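Long-range contacts in PadR family transcriptional regulator (Streptococcus pneumoniae, PDB 5ZQH), which probably binds operator DNA as a dimer through a winged helix-turn-helix domain and regulates transcription, as PadR family proteins do: residues Q55-D60 / F73-E78; G11-M16 / Q29-A34. One frame throughout, in Å; residues are numbered along the deposited sequence.

Interaction 1 (Q55-D60 / F73-E78); sequences QWIRGD and FSLMKE
Ile-57 and Phe-73 meet across two antiparallel strands. The CD1 methyl of Ile-57 slants in on the ring, 3.6 Å from CD1 of Phe-73. Ile-57 CG1 stands between the backbone N and the carbonyl carbon (chi1 64°), which carries CD1 to the ring and turns the other branch, CG2, elsewhere. That branch meets CD2 of Leu-75 at 3.7 Å. One isoleucine thus serves two partners. Gly-59, opposite Phe-73 in a non-hydrogen-bonded pair, lays its CA 3.9 Å from CD1 of the ring.

Arg-58 and Ser-74 form the hydrogen-bonded pair and share the other face. Arg-58 N donates to Ser-74 O (2.8 Å), and Ser-74 N donates back to Arg-58 O. Arg-58 CG runs past Ser-74 OG, and its chain then bends at chi3 so that OD2 of Asp-60 lies over one face of the guanidinium. The salt bridge from NH2 of Arg-58 to OD1 of Asp-60 is one of charges alone, as OD1 lies well out of the guanidinium plane. A water links Asp-60 OD2 to Ser-74 OG.

Past the strand end, Met-76 N gives a bond of 2.8 Å to Trp-56 O. The side chain of Met-76 lies across the backbone of Gln-55, its CB 3.2 Å from Gln-55 O. The carboxylate of Glu-78 stands almost perpendicular to the indole of Trp-56 (88°), with OE1 3.2 Å from NE1.

Gln-55 closes helix 45-53 with a Schellman motif just before the strand. Ile-57 and Phe-73 both rest on Leu-48 of that helix. Strands 57-63 and 69-75 form the beta hairpin, the wing of a winged helix-turn-helix domain.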
loop_
_atom_site.group_PDB
_atom_site.type_symbol
_atom_site.label_atom_id
_atom_site.label_comp_id
_atom_site.label_asym_id
_atom_site.label_seq_id
_atom_site.Cartn_x
_atom_site.Cartn_y
_atom_site.Cartn_z
ATOM N N GLN A 55 -18.024 -3.239 -9.583
ATOM C CA GLN A 55 -18.048 -3.611 -11.008
ATOM C C GLN A 55 -16.642 -3.677 -11.636
ATOM O O GLN A 55 -16.462 -3.367 -12.811
ATOM C CB GLN A 55 -19.008 -2.708 -11.820
ATOM C CG GLN A 55 -20.492 -2.921 -11.535
ATOM C CD GLN A 55 -21.383 -1.858 -12.166
ATOM O OE1 GLN A 55 -21.195 -1.465 -13.324
ATOM N NE2 GLN A 55 -22.371 -1.392 -11.404
ATOM N N TRP A 56 -15.655 -4.082 -10.834
ATOM C CA TRP A 56 -14.285 -4.303 -11.308
ATOM C C TRP A 56 -14.138 -5.742 -11.791
ATOM O O TRP A 56 -13.432 -6.017 -12.761
ATOM C CB TRP A 56 -13.274 -4.017 -10.194
ATOM C CG TRP A 56 -13.180 -2.570 -9.735
ATOM C CD1 TRP A 56 -13.978 -1.518 -10.112
ATOM C CD2 TRP A 56 -12.253 -2.039 -8.777
ATOM N NE1 TRP A 56 -13.595 -0.371 -9.461
ATOM C CE2 TRP A 56 -12.541 -0.659 -8.635
ATOM C CE3 TRP A 56 -11.201 -2.592 -8.032
ATOM C CZ2 TRP A 56 -11.815 0.176 -7.770
ATOM C CZ3 TRP A 56 -10.476 -1.758 -7.168
ATOM C CH2 TRP A 56 -10.787 -0.389 -7.052
ATOM N N ILE A 57 -14.804 -6.657 -11.090
ATOM C CA ILE A 57 -14.866 -8.073 -11.468
ATOM C C ILE A 57 -16.325 -8.539 -11.553
ATOM O O ILE A 57 -17.227 -7.861 -11.054
ATOM C CB ILE A 57 -14.047 -8.981 -10.508
ATOM C CG1 ILE A 57 -14.628 -8.953 -9.083
ATOM C CG2 ILE A 57 -12.568 -8.604 -10.539
ATOM C CD1 ILE A 57 -14.096 -10.024 -8.151
ATOM N N ARG A 58 -16.548 -9.684 -12.192
ATOM C CA ARG A 58 -17.873 -10.297 -12.225
ATOM C C ARG A 58 -17.829 -11.775 -11.865
ATOM O O ARG A 58 -16.889 -12.485 -12.240
ATOM C CB ARG A 58 -18.575 -10.063 -13.573
ATOM C CG ARG A 58 -17.945 -10.714 -14.802
ATOM C CD ARG A 58 -18.660 -10.269 -16.068
ATOM N NE ARG A 58 -20.043 -10.755 -16.160
ATOM C CZ ARG A 58 -20.530 -11.506 -17.153
ATOM N NH1 ARG A 58 -19.765 -11.879 -18.172
ATOM N NH2 ARG A 58 -21.803 -11.890 -17.133
ATOM N N GLY A 59 -18.852 -12.216 -11.130
ATOM C CA GLY A 59 -19.009 -13.617 -10.740
ATOM C C GLY A 59 -20.088 -14.307 -11.549
ATOM O O GLY A 59 -21.234 -13.854 -11.577
ATOM N N ASP A 60 -19.707 -15.392 -12.220
ATOM C CA ASP A 60 -20.636 -16.210 -13.012
ATOM C C ASP A 60 -20.502 -17.687 -12.644
ATOM O O ASP A 60 -19.391 -18.185 -12.433
ATOM C CB ASP A 60 -20.399 -16.012 -14.518
ATOM C CG ASP A 60 -20.626 -14.574 -14.969
ATOM O OD1 ASP A 60 -21.785 -14.105 -14.977
ATOM O OD2 ASP A 60 -19.639 -13.909 -15.324
ATOM N N PHE A 73 -14.727 -15.729 -10.916
ATOM C CA PHE A 73 -14.516 -14.297 -11.056
ATOM C C PHE A 73 -13.602 -13.989 -12.241
ATOM O O PHE A 73 -12.539 -14.595 -12.392
ATOM C CB PHE A 73 -13.950 -13.696 -9.765
ATOM C CG PHE A 73 -14.849 -13.859 -8.572
ATOM C CD1 PHE A 73 -15.990 -13.057 -8.417
ATOM C CD2 PHE A 73 -14.561 -14.815 -7.591
ATOM C CE1 PHE A 73 -16.823 -13.209 -7.316
ATOM C CE2 PHE A 73 -15.394 -14.966 -6.486
ATOM C CZ PHE A 73 -16.523 -14.163 -6.350
ATOM N N SER A 74 -14.052 -13.061 -13.084
ATOM C CA SER A 74 -13.277 -12.540 -14.221
ATOM C C SER A 74 -13.330 -11.008 -14.224
ATOM O O SER A 74 -14.287 -10.415 -13.703
ATOM C CB SER A 74 -13.818 -13.093 -15.538
ATOM O OG SER A 74 -15.196 -12.798 -15.671
ATOM N N LEU A 75 -12.313 -10.376 -14.808
ATOM C CA LEU A 75 -12.225 -8.913 -14.842
ATOM C C LEU A 75 -13.251 -8.240 -15.759
ATOM O O LEU A 75 -13.514 -8.701 -16.869
ATOM C CB LEU A 75 -10.810 -8.456 -15.224
ATOM C CG LEU A 75 -9.628 -8.624 -14.262
ATOM C CD1 LEU A 75 -8.380 -8.088 -14.936
ATOM C CD2 LEU A 75 -9.837 -7.920 -12.927
ATOM N N MET A 76 -13.833 -7.153 -15.253
ATOM C CA MET A 76 -14.681 -6.250 -16.031
ATOM C C MET A 76 -13.744 -5.262 -16.733
ATOM O O MET A 76 -12.520 -5.338 -16.561
ATOM C CB MET A 76 -15.628 -5.492 -15.098
ATOM C CG MET A 76 -17.091 -5.467 -15.502
ATOM S SD MET A 76 -18.092 -6.378 -14.310
ATOM C CE MET A 76 -19.731 -5.724 -14.630
ATOM N N LYS A 77 -14.315 -4.336 -17.508
ATOM C CA LYS A 77 -13.536 -3.294 -18.189
ATOM C C LYS A 77 -12.776 -2.409 -17.191
ATOM O O LYS A 77 -11.590 -2.131 -17.385
ATOM C CB LYS A 77 -14.424 -2.452 -19.117
ATOM N N GLU A 78 -13.460 -1.998 -16.123
ATOM C CA GLU A 78 -12.853 -1.215 -15.047
ATOM C C GLU A 78 -11.741 -1.939 -14.286
ATOM O O GLU A 78 -10.742 -1.321 -13.927
ATOM C CB GLU A 78 -13.925 -0.707 -14.082
ATOM C CG GLU A 78 -14.163 0.793 -14.189
ATOM C CD GLU A 78 -13.396 1.576 -13.137
ATOM O OE1 GLU A 78 -13.883 1.623 -11.986
ATOM O OE2 GLU A 78 -12.319 2.145 -13.451
HETATM O O HOH W 1 -16.900 -14.591 -14.627
#

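Interaction 2 (G11-M16 / Q29-A34); sequences GCVLDM and QTLREA
Met-16 carries CG anti to its carbonyl carbon (chi1 -76°), and the chain is extended through chi2 and chi3. This straight reach takes the sulfur and the terminal methyl across to helix 24-34. In Thr-30 the hydroxyl OG1 sits beside the backbone N (chi1 -51°), which puts CG2 anti to that N and turns the methyl to the incoming thioether. The two side chains meet tip to tip, with Met-16 SD 3.8 Å from Thr-30 CG2.

Leu-31 lies across the same methionine at a slant. Its CD1 is 3.7 Å from SD of Met-16 and equally near CE. The second methyl, CD2, turns to Val-13 and comes 3.8 Å from its CG2. The leucine fork therefore touches both Val-13 and Met-16. Val-13 and Leu-31 cross at about a right angle. CE of Met-16 also approaches CB of Ala-34 at 4.1 Å. The side chains meet one another through apolar groups.

CE of Met-16 lies 3.7 Å from the backbone Thr-30 O as well. The hydroxyl of Thr-30 bonds back to the carbonyl of Glu-26, one turn earlier in its own helix. The segment axes come no closer than 11.1 Å and run at 118°; the extended Met-16 spans much of that distance.

Helices 3-19, 24-34 and 45-53 pack together as the helical part of the winged helix-turn-helix fold, with this contact in its interior. Val-13 also packs on Leu-47, Leu-48 and Leu-51 of helix 45-53. Leu-31 meets Phe-36, Ile-39 and Ile-44 in the loop between helices 24-34 and 45-53. Arg-22 of strand 22-23 touches both Met-16 and Thr-30, while Ile-100 of the second subunit packs on Met-16 and Ala-34.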
loop_
_atom_site.group_PDB
_atom_site.type_symbol
_atom_site.label_atom_id
_atom_site.label_comp_id
_atom_site.label_asym_id
_atom_site.label_seq_id
_atom_site.Cartn_x
_atom_site.Cartn_y
_atom_site.Cartn_z
ATOM N N GLY A 11 -4.447 -5.298 -5.629
ATOM C CA GLY A 11 -3.694 -5.445 -6.875
ATOM C C GLY A 11 -3.379 -6.880 -7.247
ATOM O O GLY A 11 -3.587 -7.274 -8.397
ATOM N N CYS A 12 -2.902 -7.660 -6.270
ATOM C CA CYS A 12 -2.573 -9.086 -6.474
ATOM C C CYS A 12 -3.788 -9.953 -6.821
ATOM O O CYS A 12 -3.722 -10.740 -7.764
ATOM C CB CYS A 12 -1.795 -9.665 -5.280
ATOM S SG CYS A 12 -0.117 -9.004 -5.103
ATOM N N VAL A 13 -4.888 -9.793 -6.074
ATOM C CA VAL A 13 -6.174 -10.485 -6.361
ATOM C C VAL A 13 -6.718 -10.130 -7.757
ATOM O O VAL A 13 -7.131 -11.012 -8.513
ATOM C CB VAL A 13 -7.229 -10.268 -5.229
ATOM C CG1 VAL A 13 -8.654 -10.562 -5.682
ATOM C CG2 VAL A 13 -6.894 -11.130 -4.021
ATOM N N LEU A 14 -6.699 -8.840 -8.078
ATOM C CA LEU A 14 -7.065 -8.322 -9.399
ATOM C C LEU A 14 -6.214 -8.904 -10.539
ATOM O O LEU A 14 -6.762 -9.310 -11.571
ATOM C CB LEU A 14 -6.996 -6.788 -9.391
ATOM C CG LEU A 14 -8.217 -5.869 -9.582
ATOM C CD1 LEU A 14 -9.577 -6.518 -9.345
ATOM C CD2 LEU A 14 -8.055 -4.603 -8.747
ATOM N N ASP A 15 -4.894 -8.959 -10.333
ATOM C CA ASP A 15 -3.953 -9.534 -11.308
ATOM C C ASP A 15 -4.193 -11.026 -11.546
ATOM O O ASP A 15 -4.226 -11.467 -12.697
ATOM C CB ASP A 15 -2.500 -9.275 -10.887
ATOM C CG ASP A 15 -1.495 -9.569 -12.001
ATOM O OD1 ASP A 15 -1.538 -8.895 -13.055
ATOM O OD2 ASP A 15 -0.649 -10.468 -11.809
ATOM N N MET A 16 -4.372 -11.781 -10.459
ATOM C CA MET A 16 -4.651 -13.222 -10.509
ATOM C C MET A 16 -5.919 -13.565 -11.289
ATOM O O MET A 16 -5.925 -14.525 -12.061
ATOM C CB MET A 16 -4.719 -13.816 -9.103
ATOM C CG MET A 16 -3.365 -13.999 -8.447
ATOM S SD MET A 16 -3.531 -14.521 -6.734
ATOM C CE MET A 16 -1.803 -14.640 -6.268
ATOM N N GLN A 29 -6.036 -20.174 -2.291
ATOM C CA GLN A 29 -4.937 -21.147 -2.414
ATOM C C GLN A 29 -3.787 -20.642 -3.275
ATOM O O GLN A 29 -2.627 -20.904 -2.964
ATOM C CB GLN A 29 -5.442 -22.504 -2.922
ATOM C CG GLN A 29 -6.457 -23.201 -2.011
ATOM C CD GLN A 29 -5.897 -23.622 -0.658
ATOM O OE1 GLN A 29 -4.686 -23.754 -0.473
ATOM N NE2 GLN A 29 -6.786 -23.843 0.293
ATOM N N THR A 30 -4.120 -19.913 -4.341
ATOM C CA THR A 30 -3.134 -19.242 -5.202
ATOM C C THR A 30 -2.396 -18.142 -4.430
ATOM O O THR A 30 -1.203 -17.934 -4.633
ATOM C CB THR A 30 -3.807 -18.677 -6.476
ATOM O OG1 THR A 30 -4.585 -19.709 -7.092
ATOM C CG2 THR A 30 -2.781 -18.180 -7.494
ATOM N N LEU A 31 -3.119 -17.477 -3.529
ATOM C CA LEU A 31 -2.594 -16.406 -2.682
ATOM C C LEU A 31 -1.615 -16.972 -1.639
ATOM O O LEU A 31 -0.521 -16.426 -1.452
ATOM C CB LEU A 31 -3.764 -15.667 -2.016
ATOM C CG LEU A 31 -4.010 -14.152 -1.985
ATOM C CD1 LEU A 31 -3.484 -13.356 -3.173
ATOM C CD2 LEU A 31 -5.504 -13.925 -1.849
ATOM N N ARG A 32 -2.005 -18.071 -0.991
ATOM C CA ARG A 32 -1.141 -18.785 -0.043
ATOM C C ARG A 32 0.169 -19.246 -0.698
ATOM O O ARG A 32 1.251 -19.035 -0.140
ATOM C CB ARG A 32 -1.875 -19.977 0.591
ATOM C CG ARG A 32 -2.998 -19.612 1.556
ATOM C CD ARG A 32 -3.431 -20.815 2.381
ATOM N NE ARG A 32 -4.854 -20.777 2.742
ATOM C CZ ARG A 32 -5.373 -20.145 3.800
ATOM N NH1 ARG A 32 -4.602 -19.460 4.646
ATOM N NH2 ARG A 32 -6.681 -20.194 4.013
ATOM N N GLU A 33 0.053 -19.833 -1.894
ATOM C CA GLU A 33 1.190 -20.318 -2.692
ATOM C C GLU A 33 2.136 -19.222 -3.197
ATOM O O GLU A 33 3.283 -19.512 -3.578
ATOM C CB GLU A 33 0.689 -21.136 -3.884
ATOM C CG GLU A 33 0.626 -22.636 -3.642
ATOM C CD GLU A 33 -0.002 -23.393 -4.801
ATOM O OE1 GLU A 33 0.307 -23.066 -5.970
ATOM O OE2 GLU A 33 -0.815 -24.318 -4.547
ATOM N N ALA A 34 1.643 -17.980 -3.212
ATOM C CA ALA A 34 2.430 -16.804 -3.591
ATOM C C ALA A 34 3.201 -16.222 -2.402
ATOM O O ALA A 34 4.121 -15.413 -2.586
ATOM C CB ALA A 34 1.535 -15.748 -4.221
#

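How the interactions relate
The centres of the two contacts lie about 16 Å apart. Interaction 2 comes first along the chain and closes before interaction 1 opens. Interaction 2 joins helix 3-19 to helix 24-34, and interaction 1 joins the strands of the wing. Leu-14, in segment 11-16 but facing away from helix 24-34, touches interaction 1: its CD1 is 3.8 Å from CG2 of Ile-57. Helix 45-53 packs against both through Leu-48 and Leu-51. The helical core and the wing thus share one apolar interior, consistent with a compact DNA-binding domain. The second subunit touches interaction 2 but not the segments of interaction 1.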